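Local coordinates for secreted effector protein SifA (Salmonella typhimurium, PDB 3CXB) that is delivered into host cells, where it binds the host protein PLEKHM2 and is required for endosomal tubulation and the formation of Salmonella-induced filaments, at residues E24-K33 against E122-L130. Numbering follows the deposited sequence.
Sequences EAWWKVLWEK and EVMGNLYFL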
ATOM      1  N   GLU A  24     -20.964  -4.269 -20.115  1.00 84.00           N
ATOM      2  CA  GLU A  24     -21.489  -2.934 -20.380  1.00 75.08           C
ATOM      3  C   GLU A  24     -21.032  -2.444 -21.744  1.00 66.29           C
ATOM      4  O   GLU A  24     -20.056  -2.942 -22.305  1.00 65.06           O
ATOM      5  CB  GLU A  24     -21.016  -1.942 -19.312  1.00 77.66           C
ATOM      6  CG  GLU A  24     -21.404  -2.297 -17.879  1.00 81.35           C
ATOM      7  CD  GLU A  24     -22.904  -2.249 -17.631  1.00 82.58           C
ATOM      8  OE1 GLU A  24     -23.333  -2.555 -16.500  1.00 83.31           O
ATOM      9  OE2 GLU A  24     -23.659  -1.906 -18.562  1.00 83.09           O
ATOM     10  N   ALA A  25     -21.734  -1.452 -22.271  1.00 58.18           N
ATOM     11  CA  ALA A  25     -21.380  -0.918 -23.564  1.00 52.37           C
ATOM     12  C   ALA A  25     -19.931  -0.471 -23.540  1.00 51.49           C
ATOM     13  O   ALA A  25     -19.123  -0.958 -24.325  1.00 52.31           O
ATOM     14  CB  ALA A  25     -22.279   0.229 -23.925  1.00 49.13           C
ATOM     15  N   TRP A  26     -19.578   0.441 -22.640  1.00 50.63           N
ATOM     16  CA  TRP A  26     -18.189   0.883 -22.602  1.00 50.00           C
ATOM     17  C   TRP A  26     -17.201  -0.221 -22.186  1.00 49.99           C
ATOM     18  O   TRP A  26     -16.010  -0.128 -22.466  1.00 49.73           O
ATOM     19  CB  TRP A  26     -18.048   2.109 -21.711  1.00 47.90           C
ATOM     20  CG  TRP A  26     -18.766   3.296 -22.270  1.00 48.26           C
ATOM     21  CD1 TRP A  26     -19.874   3.901 -21.753  1.00 47.94           C
ATOM     22  CD2 TRP A  26     -18.439   4.013 -23.467  1.00 48.26           C
ATOM     23  NE1 TRP A  26     -20.259   4.952 -22.552  1.00 46.86           N
ATOM     24  CE2 TRP A  26     -19.397   5.043 -23.611  1.00 47.94           C
ATOM     25  CE3 TRP A  26     -17.432   3.888 -24.431  1.00 49.28           C
ATOM     26  CZ2 TRP A  26     -19.374   5.945 -24.685  1.00 47.58           C
ATOM     27  CZ3 TRP A  26     -17.412   4.790 -25.505  1.00 48.18           C
ATOM     28  CH2 TRP A  26     -18.377   5.801 -25.617  1.00 47.04           C
ATOM     29  N   TRP A  27     -17.680  -1.276 -21.536  1.00 50.22           N
ATOM     30  CA  TRP A  27     -16.786  -2.356 -21.147  1.00 50.62           C
ATOM     31  C   TRP A  27     -16.412  -3.161 -22.403  1.00 51.65           C
ATOM     32  O   TRP A  27     -15.223  -3.405 -22.660  1.00 51.63           O
ATOM     33  CB  TRP A  27     -17.469  -3.252 -20.109  1.00 51.09           C
ATOM     34  CG  TRP A  27     -16.594  -4.324 -19.524  1.00 53.19           C
ATOM     35  CD1 TRP A  27     -15.287  -4.577 -19.824  1.00 54.65           C
ATOM     36  CD2 TRP A  27     -16.986  -5.328 -18.575  1.00 53.29           C
ATOM     37  NE1 TRP A  27     -14.840  -5.679 -19.131  1.00 54.96           N
ATOM     38  CE2 TRP A  27     -15.866  -6.159 -18.358  1.00 55.03           C
ATOM     39  CE3 TRP A  27     -18.173  -5.605 -17.888  1.00 52.52           C
ATOM     40  CZ2 TRP A  27     -15.904  -7.255 -17.483  1.00 55.06           C
ATOM     41  CZ3 TRP A  27     -18.206  -6.698 -17.016  1.00 52.16           C
ATOM     42  CH2 TRP A  27     -17.082  -7.504 -16.824  1.00 52.13           C
ATOM     43  N   LYS A  28     -17.413  -3.558 -23.192  1.00 51.21           N
ATOM     44  CA  LYS A  28     -17.159  -4.325 -24.418  1.00 50.83           C
ATOM     45  C   LYS A  28     -16.258  -3.574 -25.395  1.00 51.81           C
ATOM     46  O   LYS A  28     -15.451  -4.179 -26.101  1.00 53.08           O
ATOM     47  CB  LYS A  28     -18.465  -4.688 -25.133  1.00 50.56           C
ATOM     48  CG  LYS A  28     -19.224  -5.784 -24.463  1.00 48.64           C
ATOM     49  CD  LYS A  28     -20.489  -6.101 -25.204  1.00 47.52           C
ATOM     50  CE  LYS A  28     -21.341  -7.090 -24.405  1.00 48.31           C
ATOM     51  NZ  LYS A  28     -22.609  -7.466 -25.105  1.00 48.29           N
ATOM     52  N   VAL A  29     -16.404  -2.256 -25.438  1.00 50.06           N
ATOM     53  CA  VAL A  29     -15.576  -1.457 -26.316  1.00 48.02           C
ATOM     54  C   VAL A  29     -14.160  -1.390 -25.737  1.00 47.29           C
ATOM     55  O   VAL A  29     -13.181  -1.383 -26.475  1.00 47.92           O
ATOM     56  CB  VAL A  29     -16.170  -0.023 -26.495  1.00 50.46           C
ATOM     57  CG1 VAL A  29     -16.433   0.592 -25.163  1.00 54.47           C
ATOM     58  CG2 VAL A  29     -15.216   0.864 -27.274  1.00 49.79           C
ATOM     59  N   LEU A  30     -14.045  -1.368 -24.415  1.00 45.73           N
ATOM     60  CA  LEU A  30     -12.724  -1.287 -23.804  1.00 42.70           C
ATOM     61  C   LEU A  30     -12.025  -2.617 -23.916  1.00 43.83           C
ATOM     62  O   LEU A  30     -10.835  -2.684 -24.202  1.00 40.82           O
ATOM     63  CB  LEU A  30     -12.818  -0.906 -22.327  1.00 39.42           C
ATOM     64  CG  LEU A  30     -11.476  -1.065 -21.607  1.00 35.54           C
ATOM     65  CD1 LEU A  30     -10.435  -0.187 -22.274  1.00 37.64           C
ATOM     66  CD2 LEU A  30     -11.609  -0.688 -20.173  1.00 31.63           C
ATOM     67  N   TRP A  31     -12.786  -3.680 -23.691  1.00 44.84           N
ATOM     68  CA  TRP A  31     -12.226  -5.013 -23.740  1.00 48.00           C
ATOM     69  C   TRP A  31     -11.772  -5.386 -25.135  1.00 49.85           C
ATOM     70  O   TRP A  31     -10.742  -6.041 -25.303  1.00 50.36           O
ATOM     71  CB  TRP A  31     -13.233  -6.035 -23.233  1.00 48.56           C
ATOM     72  CG  TRP A  31     -12.655  -7.409 -23.166  1.00 49.54           C
ATOM     73  CD1 TRP A  31     -13.036  -8.493 -23.902  1.00 49.71           C
ATOM     74  CD2 TRP A  31     -11.556  -7.835 -22.357  1.00 50.15           C
ATOM     75  NE1 TRP A  31     -12.240  -9.568 -23.607  1.00 51.07           N
ATOM     76  CE2 TRP A  31     -11.322  -9.193 -22.658  1.00 51.75           C
ATOM     77  CE3 TRP A  31     -10.739  -7.200 -21.409  1.00 48.56           C
ATOM     78  CZ2 TRP A  31     -10.307  -9.930 -22.045  1.00 49.63           C
ATOM     79  CZ3 TRP A  31      -9.730  -7.930 -20.804  1.00 47.66           C
ATOM     80  CH2 TRP A  31      -9.525  -9.283 -21.126  1.00 48.84           C
ATOM     81  N   GLU A  32     -12.536  -4.967 -26.139  1.00 51.22           N
ATOM     82  CA  GLU A  32     -12.186  -5.269 -27.513  1.00 51.23           C
ATOM     83  C   GLU A  32     -10.911  -4.553 -27.910  1.00 50.17           C
ATOM     84  O   GLU A  32     -10.298  -4.885 -28.915  1.00 51.29           O
ATOM     85  CB  GLU A  32     -13.307  -4.854 -28.459  1.00 52.16           C
ATOM     86  CG  GLU A  32     -13.460  -5.786 -29.644  1.00 55.91           C
ATOM     87  CD  GLU A  32     -13.599  -7.233 -29.209  1.00 58.93           C
ATOM     88  OE1 GLU A  32     -14.438  -7.504 -28.316  1.00 60.23           O
ATOM     89  OE2 GLU A  32     -12.872  -8.094 -29.757  1.00 61.56           O
ATOM     90  N   LYS A  33     -10.495  -3.574 -27.121  1.00 50.58           N
ATOM     91  CA  LYS A  33      -9.283  -2.849 -27.452  1.00 52.61           C
ATOM     92  C   LYS A  33      -8.099  -3.224 -26.571  1.00 54.12           C
ATOM     93  O   LYS A  33      -6.947  -3.015 -26.954  1.00 53.70           O
ATOM     94  CB  LYS A  33      -9.539  -1.342 -27.355  1.00 56.33           C
ATOM     95  CG  LYS A  33     -10.574  -0.838 -28.361  1.00 62.20           C
ATOM     96  CD  LYS A  33     -10.718   0.677 -28.359  1.00 64.25           C
ATOM     97  CE  LYS A  33     -11.697   1.111 -29.447  1.00 68.09           C
ATOM     98  NZ  LYS A  33     -11.838   2.592 -29.557  1.00 71.24           N
ATOM     99  N   GLU A 122     -11.821   7.277 -15.758  1.00 46.80           N
ATOM    100  CA  GLU A 122     -12.497   7.454 -17.045  1.00 51.35           C
ATOM    101  C   GLU A 122     -12.281   6.223 -17.932  1.00 50.47           C
ATOM    102  O   GLU A 122     -11.231   5.583 -17.887  1.00 50.73           O
ATOM    103  CB  GLU A 122     -11.992   8.710 -17.750  1.00 57.28           C
ATOM    104  CG  GLU A 122     -12.378   9.993 -17.048  1.00 65.55           C
ATOM    105  CD  GLU A 122     -11.751  11.210 -17.680  1.00 71.62           C
ATOM    106  OE1 GLU A 122     -12.039  11.503 -18.867  1.00 74.02           O
ATOM    107  OE2 GLU A 122     -10.957  11.877 -16.981  1.00 76.98           O
ATOM    108  N   VAL A 123     -13.288   5.878 -18.722  1.00 50.19           N
ATOM    109  CA  VAL A 123     -13.204   4.721 -19.594  1.00 51.37           C
ATOM    110  C   VAL A 123     -13.537   5.168 -20.992  1.00 54.10           C
ATOM    111  O   VAL A 123     -14.698   5.449 -21.294  1.00 55.52           O
ATOM    112  CB  VAL A 123     -14.212   3.635 -19.205  1.00 50.10           C
ATOM    113  CG1 VAL A 123     -14.144   2.503 -20.213  1.00 47.58           C
ATOM    114  CG2 VAL A 123     -13.920   3.118 -17.802  1.00 48.72           C
ATOM    115  N   MET A 124     -12.511   5.223 -21.840  1.00 57.13           N
ATOM    116  CA  MET A 124     -12.659   5.655 -23.229  1.00 57.36           C
ATOM    117  C   MET A 124     -13.016   7.129 -23.266  1.00 55.65           C
ATOM    118  O   MET A 124     -13.562   7.619 -24.249  1.00 55.88           O
ATOM    119  CB  MET A 124     -13.748   4.843 -23.946  1.00 60.53           C
ATOM    120  CG  MET A 124     -13.510   3.320 -23.991  1.00 64.47           C
ATOM    121  SD  MET A 124     -11.848   2.857 -24.553  1.00 66.10           S
ATOM    122  CE  MET A 124     -11.821   3.712 -26.155  1.00 69.71           C
ATOM    123  N   GLY A 125     -12.707   7.825 -22.176  1.00 56.13           N
ATOM    124  CA  GLY A 125     -12.986   9.246 -22.080  1.00 53.40           C
ATOM    125  C   GLY A 125     -14.226   9.528 -21.260  1.00 52.92           C
ATOM    126  O   GLY A 125     -14.533  10.684 -21.012  1.00 55.58           O
ATOM    127  N   ASN A 126     -14.935   8.486 -20.834  1.00 49.44           N
ATOM    128  CA  ASN A 126     -16.160   8.648 -20.044  1.00 46.60           C
ATOM    129  C   ASN A 126     -15.888   8.642 -18.541  1.00 44.60           C
ATOM    130  O   ASN A 126     -15.183   7.777 -18.034  1.00 44.13           O
ATOM    131  CB  ASN A 126     -17.127   7.527 -20.393  1.00 45.81           C
ATOM    132  CG  ASN A 126     -17.364   7.433 -21.875  1.00 46.04           C
ATOM    133  OD1 ASN A 126     -17.983   8.317 -22.467  1.00 43.35           O
ATOM    134  ND2 ASN A 126     -16.846   6.373 -22.497  1.00 46.14           N
ATOM    135  N   LEU A 127     -16.448   9.599 -17.816  1.00 41.43           N
ATOM    136  CA  LEU A 127     -16.203   9.649 -16.381  1.00 39.59           C
ATOM    137  C   LEU A 127     -17.016   8.538 -15.772  1.00 39.15           C
ATOM    138  O   LEU A 127     -18.235   8.552 -15.883  1.00 42.24           O
ATOM    139  CB  LEU A 127     -16.634  11.002 -15.836  1.00 36.80           C
ATOM    140  CG  LEU A 127     -16.753  11.162 -14.329  1.00 37.17           C
ATOM    141  CD1 LEU A 127     -15.446  10.819 -13.659  1.00 36.67           C
ATOM    142  CD2 LEU A 127     -17.173  12.589 -14.021  1.00 35.41           C
ATOM    143  N   TYR A 128     -16.372   7.550 -15.161  1.00 37.09           N
ATOM    144  CA  TYR A 128     -17.157   6.462 -14.587  1.00 36.26           C
ATOM    145  C   TYR A 128     -17.433   6.647 -13.116  1.00 34.02           C
ATOM    146  O   TYR A 128     -18.370   6.059 -12.584  1.00 33.21           O
ATOM    147  CB  TYR A 128     -16.492   5.095 -14.822  1.00 38.49           C
ATOM    148  CG  TYR A 128     -17.225   4.222 -15.835  1.00 38.92           C
ATOM    149  CD1 TYR A 128     -18.072   3.189 -15.418  1.00 39.08           C
ATOM    150  CD2 TYR A 128     -17.151   4.503 -17.204  1.00 38.49           C
ATOM    151  CE1 TYR A 128     -18.840   2.464 -16.354  1.00 40.54           C
ATOM    152  CE2 TYR A 128     -17.907   3.794 -18.133  1.00 38.29           C
ATOM    153  CZ  TYR A 128     -18.750   2.784 -17.711  1.00 40.21           C
ATOM    154  OH  TYR A 128     -19.511   2.133 -18.652  1.00 39.70           O
ATOM    155  N   PHE A 129     -16.599   7.428 -12.446  1.00 32.45           N
ATOM    156  CA  PHE A 129     -16.821   7.697 -11.033  1.00 30.90           C
ATOM    157  C   PHE A 129     -15.832   8.643 -10.399  1.00 31.38           C
ATOM    158  O   PHE A 129     -14.679   8.734 -10.811  1.00 31.96           O
ATOM    159  CB  PHE A 129     -16.880   6.398 -10.205  1.00 27.52           C
ATOM    160  CG  PHE A 129     -15.579   5.658 -10.089  1.00 26.34           C
ATOM    161  CD1 PHE A 129     -15.478   4.346 -10.562  1.00 27.09           C
ATOM    162  CD2 PHE A 129     -14.469   6.230  -9.468  1.00 27.76           C
ATOM    163  CE1 PHE A 129     -14.295   3.610 -10.421  1.00 25.56           C
ATOM    164  CE2 PHE A 129     -13.281   5.505  -9.322  1.00 26.90           C
ATOM    165  CZ  PHE A 129     -13.198   4.188  -9.803  1.00 26.69           C
ATOM    166  N   LEU A 130     -16.310   9.367  -9.398  1.00 30.00           N
ATOM    167  CA  LEU A 130     -15.475  10.266  -8.646  1.00 30.95           C
ATOM    168  C   LEU A 130     -15.869   9.938  -7.215  1.00 33.35           C
ATOM    169  O   LEU A 130     -17.009  10.151  -6.810  1.00 33.16           O
ATOM    170  CB  LEU A 130     -15.794  11.709  -8.996  1.00 30.49           C
ATOM    171  CG  LEU A 130     -14.717  12.662  -8.466  1.00 32.83           C
ATOM    172  CD1 LEU A 130     -14.845  13.978  -9.187  1.00 34.67           C
ATOM    173  CD2 LEU A 130     -14.867  12.871  -6.960  1.00 32.84           C
TER
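Trp26 and Asn126 each turn CG anti to the carbonyl carbon (chi1 -66° and -53°), which directs the indole and the amide toward each other. The indole thus leaves the helix toward the hairpin, and the amide of Asn126 lies over one of its faces. The two planes are 44° apart, so this is a tilted cover rather than a flat stack. CG of Asn126 sits 3.6 Å above the ring plane of Trp26, over its centre. The amide nitrogen is also bonded within the hairpin: ND2 of Asn126 donates to Val123 O. It approaches close to the C=O direction, but the bond is bent at the hydrogen and the oxygen is tilted from the amide plane. The backbone N of Asn126 gives the same oxygen a second hydrogen bond. The ND2 bond probably helps hold the amide over the indole; the backbone bond closes the type I' turn from Val123 to Asn126. Tyr128 OH lies at the edge of the indole, near its plane, 3.6 Å from Trp26 CD1.

Met124 covers the next part of the helix. Its chain bends at chi2 and chi3 and follows the helix surface. Met124 CB lies 3.8 Å from Trp26 CE3, and Met124 SD lies 4.1 Å from Leu30 CD1. The methyl Met124 CE ends 3.6 Å from Lys33 NZ. Val123 CG1 packs on Leu30 CD2 at 4.1 Å. No hydrogen bond crosses between the segments; the contact is mainly apolar, with the amide over the indole.

This is the packing of helix 25-34 against a beta-hairpin turn. The turn joins strand 118-123 to 126-132, an outermost strand of the five-stranded antiparallel sheet. Leu109 of strand 108-114 touches both Met124 and Lys33. Helix 42-54 also touches these segments, through Leu54 on Val123 and Leu50 on Trp31.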